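Long-range contacts in putative hydroxymethylglutaryl-CoA synthase (Streptococcus mutans, PDB 3SQZ), which probably condenses acetyl-CoA with acetoacetyl-CoA to give hydroxymethylglutaryl-CoA, and binds coenzyme A: residues Ala175-Ile179 with Thr226-Val230; Ser77-Ile81 with Ile384-Ala389; Ala57-Gly61 with Val378-Glu382. All blocks are in the same frame, centred on the assembly; numbering follows the deposited sequence.

Overall arrangement
The three contacts lie on one side of the chain's centre, about 13 to 16 Å apart between centres, near the coenzyme A pocket, which includes Y177 and V230 of contact 1. Each joins segments far apart in sequence. Contact 1 is nested along the chain inside the loops closed by contacts 2 and 3, whose own segments alternate. Contacts 2 and 3 share helix 378-385, its first turn facing helix 53-60 and its C-terminal end facing strand 75-78 and the residues after it. The three touch one another: K176 of contact 1 reaches F385 O of contact 2, and I179 lies against R60 and E382 of contact 3. The late helix is thus tied to the Y177 loop.

Contact 1: Ala175-Ile179 with Thr226-Val230; sequences AKYGI and TTPYV. With COA (coenzyme A), chain D.
Y177 OH donates to O5P of coenzyme A over 2.6 Å, the shortest polar bond here, and O5P lies at the edge of the phenol ring, in its plane. The same ring packs on P228 and V230. Its CG stands beside the backbone N (chi1 -73°), which brings the ring end back to 226-230 although its bond to CB points away. CD1 of Y177 meets P228 CG at 3.8 Å, the two side chains crossing at about a right angle. V230 CG1 reaches the ring edge, near its plane, 4.1 Å from Y177 CE1, whereas its other methyl, CG2, turns to the ligand, 3.9 Å from C5P. V230 therefore touches both partners of the tyrosine-ligand bond.

The backbones are joined through water. Water 1 donates to Y177 O at 2.9 Å and to P228 O at 2.8 Å. K176 O is approached by P228 CD at 3.1 Å, by T227 CA in a CA-H...O contact at 3.6 Å, and by the T227 CG2 methyl, which also lies against the peptide carbonyl of Y177. Q187 OE1 accepts from both Y177 N and G178 N, which is consistent with a held loop course.

The loop 176-179 follows strand 166-175 of the large sheet, and F219 of the two-stranded sheet 219-220/229-230 packs against Y177, P228 and V230.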
ATOM      1  N   ALA A 175       0.659   6.995  -6.997  1.00 10.00           N
ATOM      2  CA  ALA A 175       2.046   7.375  -7.208  1.00  9.78           C
ATOM      3  C   ALA A 175       2.177   7.978  -8.597  1.00  9.54           C
ATOM      4  O   ALA A 175       2.018   7.295  -9.608  1.00  9.99           O
ATOM      5  CB  ALA A 175       2.959   6.182  -7.029  1.00 11.13           C
ATOM      6  N   LYS A 176       2.455   9.279  -8.624  1.00 10.21           N
ATOM      7  CA  LYS A 176       2.421  10.082  -9.834  1.00 10.85           C
ATOM      8  C   LYS A 176       3.690  10.927  -9.849  1.00 10.32           C
ATOM      9  O   LYS A 176       3.874  11.786  -8.976  1.00 11.22           O
ATOM     10  CB  LYS A 176       1.155  10.948  -9.800  1.00 12.47           C
ATOM     11  CG  LYS A 176       0.916  11.815 -11.011  1.00 12.81           C
ATOM     12  CD  LYS A 176      -0.441  12.517 -10.950  1.00 13.83           C
ATOM     13  CE  LYS A 176      -1.587  11.513 -10.998  1.00 13.93           C
ATOM     14  NZ  LYS A 176      -2.927  12.172 -10.973  1.00 13.82           N
ATOM     15  N   TYR A 177       4.568  10.686 -10.824  1.00 11.15           N
ATOM     16  CA  TYR A 177       5.894  11.296 -10.830  1.00 11.95           C
ATOM     17  C   TYR A 177       6.095  12.306 -11.950  1.00 12.35           C
ATOM     18  O   TYR A 177       6.903  13.221 -11.811  1.00 13.01           O
ATOM     19  CB  TYR A 177       6.986  10.240 -10.927  1.00 12.35           C
ATOM     20  CG  TYR A 177       7.228   9.412  -9.688  1.00 11.91           C
ATOM     21  CD1 TYR A 177       8.320   9.660  -8.863  1.00 12.65           C
ATOM     22  CD2 TYR A 177       6.395   8.355  -9.367  1.00 12.45           C
ATOM     23  CE1 TYR A 177       8.567   8.872  -7.757  1.00 12.37           C
ATOM     24  CE2 TYR A 177       6.624   7.571  -8.260  1.00 13.00           C
ATOM     25  CZ  TYR A 177       7.711   7.826  -7.459  1.00 12.52           C
ATOM     26  OH  TYR A 177       7.932   7.017  -6.364  1.00 14.17           O
ATOM     27  N   GLY A 178       5.398  12.118 -13.069  1.00 12.55           N
ATOM     28  CA  GLY A 178       5.479  13.049 -14.178  1.00 13.38           C
ATOM     29  C   GLY A 178       6.046  12.457 -15.456  1.00 13.74           C
ATOM     30  O   GLY A 178       6.920  11.583 -15.444  1.00 13.88           O
ATOM     31  N   ILE A 179       5.539  12.948 -16.577  1.00 13.79           N
ATOM     32  CA  ILE A 179       6.014  12.521 -17.882  1.00 14.46           C
ATOM     33  C   ILE A 179       7.501  12.818 -18.055  1.00 14.74           C
ATOM     34  O   ILE A 179       7.948  13.941 -17.814  1.00 16.13           O
ATOM     35  CB  ILE A 179       5.226  13.228 -18.997  1.00 15.42           C
ATOM     36  CG1 ILE A 179       3.753  12.823 -18.924  1.00 15.68           C
ATOM     37  CG2 ILE A 179       5.827  12.915 -20.365  1.00 16.59           C
ATOM     38  CD1 ILE A 179       2.841  13.636 -19.806  1.00 16.78           C
ATOM     39  N   THR A 226       2.189  18.479  -7.738  1.00 12.41           N
ATOM     40  CA  THR A 226       1.457  17.213  -7.704  1.00 13.62           C
ATOM     41  C   THR A 226       2.397  16.017  -7.805  1.00 12.32           C
ATOM     42  O   THR A 226       1.997  14.878  -7.561  1.00 13.01           O
ATOM     43  CB  THR A 226       0.434  17.128  -8.836  1.00 16.50           C
ATOM     44  OG1 THR A 226       1.104  17.304 -10.089  1.00 19.45           O
ATOM     45  CG2 THR A 226      -0.624  18.200  -8.678  1.00 17.26           C
ATOM     46  N   THR A 227       3.643  16.278  -8.191  1.00 11.50           N
ATOM     47  CA  THR A 227       4.640  15.227  -8.354  1.00 11.50           C
ATOM     48  C   THR A 227       5.808  15.474  -7.397  1.00 11.02           C
ATOM     49  O   THR A 227       6.169  16.617  -7.121  1.00 11.32           O
ATOM     50  CB  THR A 227       5.142  15.176  -9.814  1.00 12.11           C
ATOM     51  OG1 THR A 227       5.632  16.467 -10.197  1.00 12.90           O
ATOM     52  CG2 THR A 227       4.004  14.787 -10.762  1.00 12.59           C
ATOM     53  N   PRO A 228       6.407  14.399  -6.875  1.00 10.80           N
ATOM     54  CA  PRO A 228       7.494  14.547  -5.906  1.00 10.89           C
ATOM     55  C   PRO A 228       8.823  14.913  -6.546  1.00 10.43           C
ATOM     56  O   PRO A 228       9.018  14.756  -7.757  1.00 11.67           O
ATOM     57  CB  PRO A 228       7.592  13.149  -5.296  1.00 11.34           C
ATOM     58  CG  PRO A 228       7.173  12.251  -6.402  1.00 12.59           C
ATOM     59  CD  PRO A 228       6.074  12.985  -7.107  1.00 11.48           C
ATOM     60  N   TYR A 229       9.727  15.406  -5.708  1.00 10.38           N
ATOM     61  CA  TYR A 229      11.144  15.484  -6.031  1.00 11.17           C
ATOM     62  C   TYR A 229      11.810  14.258  -5.435  1.00 10.82           C
ATOM     63  O   TYR A 229      11.483  13.845  -4.327  1.00 10.84           O
ATOM     64  CB  TYR A 229      11.758  16.780  -5.487  1.00 11.68           C
ATOM     65  CG  TYR A 229      11.069  17.984  -6.067  1.00 11.94           C
ATOM     66  CD1 TYR A 229      11.142  18.253  -7.424  1.00 14.04           C
ATOM     67  CD2 TYR A 229      10.291  18.814  -5.276  1.00 12.06           C
ATOM     68  CE1 TYR A 229      10.477  19.328  -7.973  1.00 15.37           C
ATOM     69  CE2 TYR A 229       9.631  19.886  -5.812  1.00 13.00           C
ATOM     70  CZ  TYR A 229       9.721  20.139  -7.159  1.00 14.30           C
ATOM     71  OH  TYR A 229       9.054  21.214  -7.686  1.00 16.52           O
ATOM     72  N   VAL A 230      12.730  13.657  -6.178  1.00 11.69           N
ATOM     73  CA  VAL A 230      13.329  12.407  -5.723  1.00 11.95           C
ATOM     74  C   VAL A 230      14.730  12.230  -6.285  1.00 11.70           C
ATOM     75  O   VAL A 230      14.982  12.523  -7.453  1.00 13.65           O
ATOM     76  CB  VAL A 230      12.420  11.179  -6.047  1.00 13.75           C
ATOM     77  CG1 VAL A 230      12.031  11.144  -7.524  1.00 15.79           C
ATOM     78  CG2 VAL A 230      13.066   9.864  -5.617  1.00 14.11           C
TER
HETATM   79  N1A COA D 601      18.603  -4.379 -18.832  1.00 29.70           N
HETATM   80  C2A COA D 601      18.483  -4.690 -17.524  1.00 28.91           C
HETATM   81  N3A COA D 601      18.545  -3.694 -16.566  1.00 28.18           N
HETATM   82  C4A COA D 601      18.725  -2.402 -16.953  1.00 28.01           C
HETATM   83  C5A COA D 601      18.851  -2.072 -18.302  1.00 28.84           C
HETATM   84  C6A COA D 601      18.791  -3.040 -19.232  1.00 29.44           C
HETATM   85  N6A COA D 601      18.911  -2.716 -20.622  1.00 30.16           N
HETATM   86  N7A COA D 601      19.020  -0.715 -18.404  1.00 28.97           N
HETATM   87  C8A COA D 601      19.008  -0.197 -17.171  1.00 28.40           C
HETATM   88  N9A COA D 601      18.840  -1.279 -16.270  1.00 27.21           N
HETATM   89  C1B COA D 601      18.627  -1.165 -14.834  1.00 26.40           C
HETATM   90  C2B COA D 601      19.751  -1.076 -13.765  1.00 25.82           C
HETATM   91  O2B COA D 601      21.057  -1.427 -13.859  1.00 26.13           O
HETATM   92  C3B COA D 601      18.929  -1.030 -12.488  1.00 24.61           C
HETATM   93  O3B COA D 601      18.944  -1.970 -11.487  1.00 23.42           O
HETATM   94  P3B COA D 601      20.101  -2.080 -10.469  1.00 22.41           P
HETATM   95  O7A COA D 601      19.965  -0.919  -9.418  1.00 23.47           O
HETATM   96  O8A COA D 601      19.883  -3.470  -9.790  1.00 23.62           O
HETATM   97  O9A COA D 601      21.425  -2.016 -11.186  1.00 24.25           O
HETATM   98  C4B COA D 601      17.728  -0.286 -12.929  1.00 24.40           C
HETATM   99  O4B COA D 601      17.361  -0.996 -14.129  1.00 24.25           O
HETATM  100  C5B COA D 601      17.469   1.163 -12.687  1.00 25.14           C
HETATM  101  O5B COA D 601      18.411   1.823 -13.489  1.00 25.57           O
HETATM  102  P1A COA D 601      18.485   3.403 -13.483  1.00 25.08           P
HETATM  103  O1A COA D 601      18.716   3.930 -12.011  1.00 26.72           O
HETATM  104  O2A COA D 601      19.591   3.866 -14.410  1.00 26.44           O
HETATM  105  O3A COA D 601      17.064   3.899 -14.005  1.00 25.60           O
HETATM  106  P2A COA D 601      16.485   5.363 -13.791  1.00 26.99           P
HETATM  107  O4A COA D 601      17.635   6.437 -13.821  1.00 29.13           O
HETATM  108  O5A COA D 601      15.473   5.657 -14.875  1.00 29.47           O
HETATM  109  O6A COA D 601      15.767   5.430 -12.363  1.00 23.14           O
HETATM  110  CBP COA D 601      14.509   4.636 -10.442  1.00 21.77           C
HETATM  111  CCP COA D 601      15.183   4.310 -11.752  1.00 22.95           C
HETATM  112  CDP COA D 601      15.533   5.146  -9.485  1.00 23.25           C
HETATM  113  CEP COA D 601      13.859   3.404  -9.861  1.00 21.49           C
HETATM  114  CAP COA D 601      13.468   5.684 -10.721  1.00 20.32           C
HETATM  115  OAP COA D 601      12.385   5.169 -11.383  1.00 19.90           O
HETATM  116  C9P COA D 601      13.042   6.439  -9.477  1.00 20.14           C
HETATM  117  O9P COA D 601      13.742   7.297  -8.950  1.00 20.57           O
HETATM  118  N8P COA D 601      11.698   6.112  -8.966  1.00 19.37           N
HETATM  119  C7P COA D 601      11.230   6.629  -7.694  1.00 19.36           C
HETATM  120  C6P COA D 601      11.896   5.994  -6.492  1.00 20.80           C
HETATM  121  C5P COA D 601      11.291   6.441  -5.160  1.00 19.98           C
HETATM  122  O5P COA D 601      10.167   6.884  -5.099  1.00 18.49           O
HETATM  123  N4P COA D 601      12.054   6.242  -3.957  1.00 20.24           N
HETATM  124  C3P COA D 601      11.457   6.563  -2.652  1.00 19.64           C
HETATM  125  C2P COA D 601      11.137   5.400  -1.756  1.00 21.71           C
HETATM  126  S1P COA D 601      12.399   4.183  -1.576  1.00 24.23           S
HETATM  127  O   HOH W   1       9.173  13.136 -10.079  1.00 15.43           O

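Contact 2: Ser77-Ile81 with Ile384-Ala389; sequences SIAPI and IFFEEA
The F385 ring is held on one face by I78 and at its edge by A79. I78 CD1 stands 4.0 Å from the F385 ring centroid and 6° off the normal, a CH-pi contact almost over the centre. A79 O lies in the ring plane, 3.3 Å from F385 CD1. K176 approaches the opposite face in a cation-pi interaction, its NZ also hydrogen-bonded to F385 O, and F385 CD2 in turn sits over the rim of one face of F386. With CG placed opposite the backbone N (chi1 -159°), F385 reaches from the helix to residues 78-79, crossing I78 at about a right angle.

Farther along, I384 CG2 rests on P80 CA at 3.6 Å. I81 meets the loop after the helix with two branches: CG2 lies 3.8 Å from E387 OE2, against the carboxylate, and CD1 reaches A389 N at 3.4 Å. Water 3 ties this part together, accepting from I81 N at 2.8 Å while donating to I384 O and to E387 OE1. The latter also has a weak bond to Y402 OH. Water 2 lies 2.8 Å from A79 O.

What results is the C-terminal end of helix 378-385 set against strand 75-78 and the residues after it. That strand is an outer one of the three-stranded mixed sheet with 49-52 and 374-375, a small sheet separate from the large mixed sheet of this thiolase-fold enzyme.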
ATOM      1  N   SER A  77      -0.827   0.314 -12.550  1.00  9.39           N
ATOM      2  CA  SER A  77      -2.190   0.818 -12.532  1.00  9.17           C
ATOM      3  C   SER A  77      -2.214   2.323 -12.747  1.00  9.56           C
ATOM      4  O   SER A  77      -1.416   3.057 -12.161  1.00 10.29           O
ATOM      5  CB  SER A  77      -2.874   0.511 -11.206  1.00 10.01           C
ATOM      6  OG  SER A  77      -3.067  -0.885 -11.066  1.00  9.83           O
ATOM      7  N   ILE A  78      -3.166   2.772 -13.560  1.00  9.70           N
ATOM      8  CA  ILE A  78      -3.357   4.186 -13.857  1.00  9.91           C
ATOM      9  C   ILE A  78      -4.752   4.582 -13.404  1.00  9.46           C
ATOM     10  O   ILE A  78      -5.731   3.900 -13.711  1.00 10.12           O
ATOM     11  CB  ILE A  78      -3.183   4.464 -15.368  1.00 10.26           C
ATOM     12  CG1 ILE A  78      -1.738   4.186 -15.801  1.00 11.22           C
ATOM     13  CG2 ILE A  78      -3.615   5.889 -15.721  1.00 11.37           C
ATOM     14  CD1 ILE A  78      -0.689   4.993 -15.059  1.00 13.30           C
ATOM     15  N   ALA A  79      -4.835   5.682 -12.660  1.00 10.02           N
ATOM     16  CA  ALA A  79      -6.104   6.175 -12.133  1.00 10.40           C
ATOM     17  C   ALA A  79      -6.551   7.427 -12.879  1.00 10.54           C
ATOM     18  O   ALA A  79      -5.757   8.343 -13.075  1.00 11.23           O
ATOM     19  CB  ALA A  79      -5.976   6.490 -10.655  1.00 11.31           C
ATOM     20  N   PRO A  80      -7.828   7.476 -13.287  1.00 10.22           N
ATOM     21  CA  PRO A  80      -8.395   8.703 -13.844  1.00 10.90           C
ATOM     22  C   PRO A  80      -8.697   9.679 -12.712  1.00 10.50           C
ATOM     23  O   PRO A  80      -8.657   9.315 -11.538  1.00 10.74           O
ATOM     24  CB  PRO A  80      -9.702   8.215 -14.461  1.00 11.60           C
ATOM     25  CG  PRO A  80     -10.135   7.127 -13.523  1.00 11.64           C
ATOM     26  CD  PRO A  80      -8.856   6.439 -13.090  1.00 10.74           C
ATOM     27  N   ILE A  81      -9.029  10.913 -13.077  1.00 11.39           N
ATOM     28  CA  ILE A  81      -9.263  11.965 -12.104  1.00 11.72           C
ATOM     29  C   ILE A  81     -10.412  11.632 -11.145  1.00 11.22           C
ATOM     30  O   ILE A  81     -10.465  12.141 -10.029  1.00 12.66           O
ATOM     31  CB  ILE A  81      -9.513  13.314 -12.825  1.00 13.23           C
ATOM     32  CG1 ILE A  81      -9.438  14.479 -11.839  1.00 14.80           C
ATOM     33  CG2 ILE A  81     -10.837  13.305 -13.600  1.00 13.53           C
ATOM     34  CD1 ILE A  81      -9.299  15.833 -12.510  1.00 15.71           C
ATOM     35  N   ILE A 384      -5.057  11.031 -19.293  1.00 13.13           N
ATOM     36  CA  ILE A 384      -5.905  10.628 -18.185  1.00 12.61           C
ATOM     37  C   ILE A 384      -5.204  10.784 -16.832  1.00 11.88           C
ATOM     38  O   ILE A 384      -5.767  11.340 -15.887  1.00 12.63           O
ATOM     39  CB  ILE A 384      -6.401   9.182 -18.394  1.00 13.81           C
ATOM     40  CG1 ILE A 384      -7.391   9.143 -19.565  1.00 15.32           C
ATOM     41  CG2 ILE A 384      -7.040   8.635 -17.136  1.00 15.36           C
ATOM     42  CD1 ILE A 384      -7.767   7.746 -20.018  1.00 16.94           C
ATOM     43  N   PHE A 385      -3.973  10.301 -16.723  1.00 11.79           N
ATOM     44  CA  PHE A 385      -3.325  10.271 -15.416  1.00 11.84           C
ATOM     45  C   PHE A 385      -3.012  11.670 -14.904  1.00 12.64           C
ATOM     46  O   PHE A 385      -3.044  11.910 -13.698  1.00 13.60           O
ATOM     47  CB  PHE A 385      -2.044   9.440 -15.483  1.00 11.64           C
ATOM     48  CG  PHE A 385      -1.554   8.916 -14.147  1.00 10.58           C
ATOM     49  CD1 PHE A 385      -2.431   8.345 -13.223  1.00 10.62           C
ATOM     50  CD2 PHE A 385      -0.199   8.937 -13.843  1.00 11.43           C
ATOM     51  CE1 PHE A 385      -1.956   7.820 -12.025  1.00 11.10           C
ATOM     52  CE2 PHE A 385       0.266   8.411 -12.657  1.00 11.88           C
ATOM     53  CZ  PHE A 385      -0.613   7.859 -11.745  1.00 11.79           C
ATOM     54  N   PHE A 386      -2.721  12.593 -15.818  1.00 13.09           N
ATOM     55  CA  PHE A 386      -2.278  13.926 -15.429  1.00 13.56           C
ATOM     56  C   PHE A 386      -3.359  14.989 -15.551  1.00 13.78           C
ATOM     57  O   PHE A 386      -3.103  16.175 -15.352  1.00 15.28           O
ATOM     58  CB  PHE A 386      -0.995  14.306 -16.170  1.00 13.96           C
ATOM     59  CG  PHE A 386       0.139  13.378 -15.870  1.00 13.17           C
ATOM     60  CD1 PHE A 386       0.479  12.367 -16.758  1.00 13.39           C
ATOM     61  CD2 PHE A 386       0.821  13.465 -14.666  1.00 14.34           C
ATOM     62  CE1 PHE A 386       1.509  11.483 -16.468  1.00 14.17           C
ATOM     63  CE2 PHE A 386       1.847  12.583 -14.375  1.00 14.72           C
ATOM     64  CZ  PHE A 386       2.187  11.589 -15.276  1.00 13.86           C
ATOM     65  N   GLU A 387      -4.580  14.558 -15.842  1.00 13.55           N
ATOM     66  CA  GLU A 387      -5.703  15.484 -15.855  1.00 14.51           C
ATOM     67  C   GLU A 387      -5.835  16.165 -14.493  1.00 14.76           C
ATOM     68  O   GLU A 387      -5.651  15.528 -13.454  1.00 15.37           O
ATOM     69  CB  GLU A 387      -6.997  14.740 -16.196  1.00 14.77           C
ATOM     70  CG  GLU A 387      -8.186  15.670 -16.321  1.00 14.93           C
ATOM     71  CD  GLU A 387      -9.476  14.972 -16.683  1.00 15.68           C
ATOM     72  OE1 GLU A 387      -9.440  13.793 -17.100  1.00 15.35           O
ATOM     73  OE2 GLU A 387     -10.538  15.616 -16.547  1.00 17.99           O
ATOM     74  N   GLU A 388      -6.131  17.461 -14.503  1.00 15.91           N
ATOM     75  CA  GLU A 388      -6.415  18.198 -13.276  1.00 16.83           C
ATOM     76  C   GLU A 388      -7.789  18.847 -13.394  1.00 16.15           C
ATOM     77  O   GLU A 388      -8.269  19.099 -14.501  1.00 16.55           O
ATOM     78  CB  GLU A 388      -5.322  19.235 -12.985  1.00 19.16           C
ATOM     79  CG  GLU A 388      -3.955  18.596 -12.732  1.00 22.36           C
ATOM     80  CD  GLU A 388      -2.888  19.578 -12.272  1.00 26.10           C
ATOM     81  OE1 GLU A 388      -1.827  19.649 -12.928  1.00 28.22           O
ATOM     82  OE2 GLU A 388      -3.095  20.253 -11.240  1.00 28.21           O
ATOM     83  N   ALA A 389      -8.431  19.089 -12.255  1.00 16.24           N
ATOM     84  CA  ALA A 389      -9.760  19.685 -12.254  1.00 16.97           C
ATOM     85  C   ALA A 389      -9.726  21.097 -12.814  1.00 18.21           C
ATOM     86  O   ALA A 389      -8.825  21.877 -12.506  1.00 19.75           O
ATOM     87  CB  ALA A 389     -10.342  19.685 -10.849  1.00 17.22           C
TER
HETATM   88  O   HOH W   2      -5.148  10.478 -11.316  1.00 23.55           O
HETATM   89  O   HOH W   3      -8.535  11.516 -15.792  1.00 12.33           O

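Contact 3: Ala57-Gly61 with Val378-Glu382; sequences AEARG and VENYE
A59 and R60 meet helix 378-385 in two close-packed spots, although the contact as a whole is a small one at the surface, burying 160 Å² over both sides. In the apolar spot A59 CB is straddled by the two methyls of V378, with V378 CG1 and V378 CG2 each 3.7 Å from it. A59 and V378 are also the nearest CA pair, 6.9 Å apart.

The polar spot is a salt bridge, R60 NH2 to E382 OE2 at 2.8 Å, with an angle of 149° at the hydrogen. The two side chains come from opposite directions and their flat groups are nearly coplanar (26° between planes). OE2 uses its anti lone pair, and it sits tilted out of the guanidinium plane. A bend at chi2 (-72°) turns the arginine end toward the helix, where NH2 also comes within 3.8 Å of V378 CG1 and lies at the edge of the Y381 ring. E184 is a second partner: its OE2 forms a salt bridge with R60 NE and its OE1 is hydrogen-bonded to Y381 OH.

On the looser side a water bridges the pair: water 4, in the guanidinium plane, accepts from R60 NH1 at 2.9 Å and donates to E382 OE2 at 3.2 Å. A59 itself is exposed, and helix 53-60 ends just beyond, at G61, in a Schellman motif.

L51 of strand 49-52 touches V378 and Y381, I179 of the loop before strand 188-198 packs on R60 and E382, and helix 64-71 covers A57 of helix 53-60.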
ATOM      1  N   ALA A  57       8.104   1.892 -22.535  1.00 14.10           N
ATOM      2  CA  ALA A  57       9.464   1.792 -23.052  1.00 15.35           C
ATOM      3  C   ALA A  57       9.527   2.243 -24.505  1.00 16.47           C
ATOM      4  O   ALA A  57      10.409   3.014 -24.890  1.00 17.19           O
ATOM      5  CB  ALA A  57       9.984   0.369 -22.909  1.00 16.67           C
ATOM      6  N   GLU A  58       8.585   1.763 -25.308  1.00 16.85           N
ATOM      7  CA  GLU A  58       8.544   2.115 -26.721  1.00 17.66           C
ATOM      8  C   GLU A  58       8.378   3.622 -26.906  1.00 17.20           C
ATOM      9  O   GLU A  58       9.070   4.234 -27.718  1.00 18.45           O
ATOM     10  CB  GLU A  58       7.413   1.373 -27.430  1.00 19.56           C
ATOM     11  CG  GLU A  58       7.218   1.820 -28.868  1.00 22.15           C
ATOM     12  CD  GLU A  58       6.100   1.080 -29.563  1.00 24.94           C
ATOM     13  N   ALA A  59       7.469   4.225 -26.147  1.00 16.62           N
ATOM     14  CA  ALA A  59       7.207   5.652 -26.286  1.00 16.72           C
ATOM     15  C   ALA A  59       8.403   6.490 -25.848  1.00 17.21           C
ATOM     16  O   ALA A  59       8.663   7.555 -26.412  1.00 19.00           O
ATOM     17  CB  ALA A  59       5.968   6.046 -25.502  1.00 17.14           C
ATOM     18  N   ARG A  60       9.131   6.008 -24.846  1.00 17.16           N
ATOM     19  CA  ARG A  60      10.213   6.787 -24.245  1.00 18.09           C
ATOM     20  C   ARG A  60      11.595   6.471 -24.813  1.00 19.69           C
ATOM     21  O   ARG A  60      12.582   7.093 -24.423  1.00 22.01           O
ATOM     22  CB  ARG A  60      10.228   6.603 -22.725  1.00 17.77           C
ATOM     23  CG  ARG A  60       8.966   7.074 -22.028  1.00 17.25           C
ATOM     24  CD  ARG A  60       8.828   8.604 -21.991  1.00 16.43           C
ATOM     25  NE  ARG A  60       7.551   8.949 -21.380  1.00 15.32           N
ATOM     26  CZ  ARG A  60       6.440   9.230 -22.052  1.00 14.87           C
ATOM     27  NH1 ARG A  60       6.460   9.278 -23.377  1.00 16.60           N
ATOM     28  NH2 ARG A  60       5.311   9.471 -21.396  1.00 14.69           N
ATOM     29  N   GLY A  61      11.667   5.503 -25.720  1.00 19.88           N
ATOM     30  CA  GLY A  61      12.938   5.117 -26.307  1.00 21.31           C
ATOM     31  C   GLY A  61      13.837   4.370 -25.339  1.00 22.38           C
ATOM     32  O   GLY A  61      15.063   4.400 -25.460  1.00 24.42           O
ATOM     33  N   VAL A 378       0.093   5.056 -24.446  1.00 12.03           N
ATOM     34  CA  VAL A 378       0.847   6.062 -23.717  1.00 12.13           C
ATOM     35  C   VAL A 378       0.171   7.428 -23.872  1.00 11.83           C
ATOM     36  O   VAL A 378       0.064   8.189 -22.911  1.00 12.58           O
ATOM     37  CB  VAL A 378       2.332   6.078 -24.129  1.00 13.06           C
ATOM     38  CG1 VAL A 378       3.064   7.248 -23.490  1.00 14.68           C
ATOM     39  CG2 VAL A 378       2.977   4.740 -23.761  1.00 13.98           C
ATOM     40  N   GLU A 379      -0.305   7.735 -25.072  1.00 12.33           N
ATOM     41  CA  GLU A 379      -1.010   8.996 -25.305  1.00 13.50           C
ATOM     42  C   GLU A 379      -2.213   9.177 -24.381  1.00 12.58           C
ATOM     43  O   GLU A 379      -2.398  10.243 -23.782  1.00 13.19           O
ATOM     44  CB  GLU A 379      -1.466   9.089 -26.760  1.00 16.39           C
ATOM     45  CG  GLU A 379      -0.339   9.289 -27.741  1.00 19.32           C
ATOM     46  N   ASN A 380      -3.036   8.145 -24.264  1.00 12.31           N
ATOM     47  CA  ASN A 380      -4.206   8.235 -23.394  1.00 12.50           C
ATOM     48  C   ASN A 380      -3.859   8.207 -21.918  1.00 11.85           C
ATOM     49  O   ASN A 380      -4.514   8.881 -21.116  1.00 13.43           O
ATOM     50  CB  ASN A 380      -5.236   7.163 -23.738  1.00 12.97           C
ATOM     51  CG  ASN A 380      -6.001   7.494 -24.998  1.00 14.07           C
ATOM     52  OD1 ASN A 380      -6.229   8.667 -25.301  1.00 15.58           O
ATOM     53  ND2 ASN A 380      -6.397   6.471 -25.741  1.00 15.03           N
ATOM     54  N   TYR A 381      -2.824   7.452 -21.553  1.00 11.52           N
ATOM     55  CA  TYR A 381      -2.342   7.474 -20.175  1.00 11.37           C
ATOM     56  C   TYR A 381      -1.884   8.883 -19.788  1.00 11.25           C
ATOM     57  O   TYR A 381      -2.186   9.363 -18.694  1.00 11.75           O
ATOM     58  CB  TYR A 381      -1.228   6.431 -19.959  1.00 11.58           C
ATOM     59  CG  TYR A 381      -0.034   6.959 -19.191  1.00 10.81           C
ATOM     60  CD1 TYR A 381      -0.071   7.085 -17.807  1.00 10.75           C
ATOM     61  CD2 TYR A 381       1.119   7.353 -19.855  1.00 11.45           C
ATOM     62  CE1 TYR A 381       1.014   7.594 -17.111  1.00 11.07           C
ATOM     63  CE2 TYR A 381       2.203   7.860 -19.171  1.00 11.61           C
ATOM     64  CZ  TYR A 381       2.149   7.974 -17.797  1.00 10.70           C
ATOM     65  OH  TYR A 381       3.220   8.491 -17.105  1.00 11.81           O
ATOM     66  N   GLU A 382      -1.182   9.561 -20.689  1.00 11.79           N
ATOM     67  CA  GLU A 382      -0.707  10.911 -20.397  1.00 12.67           C
ATOM     68  C   GLU A 382      -1.867  11.858 -20.139  1.00 13.55           C
ATOM     69  O   GLU A 382      -1.836  12.677 -19.215  1.00 16.01           O
ATOM     70  CB  GLU A 382       0.154  11.444 -21.539  1.00 13.54           C
ATOM     71  CG  GLU A 382       1.513  10.792 -21.624  1.00 13.71           C
ATOM     72  CD  GLU A 382       2.298  11.221 -22.841  1.00 16.01           C
ATOM     73  OE1 GLU A 382       1.723  11.882 -23.728  1.00 20.30           O
ATOM     74  OE2 GLU A 382       3.490  10.891 -22.913  1.00 15.55           O
TER
HETATM   75  O   HOH W   4       4.720   9.820 -25.623  1.00 33.97           O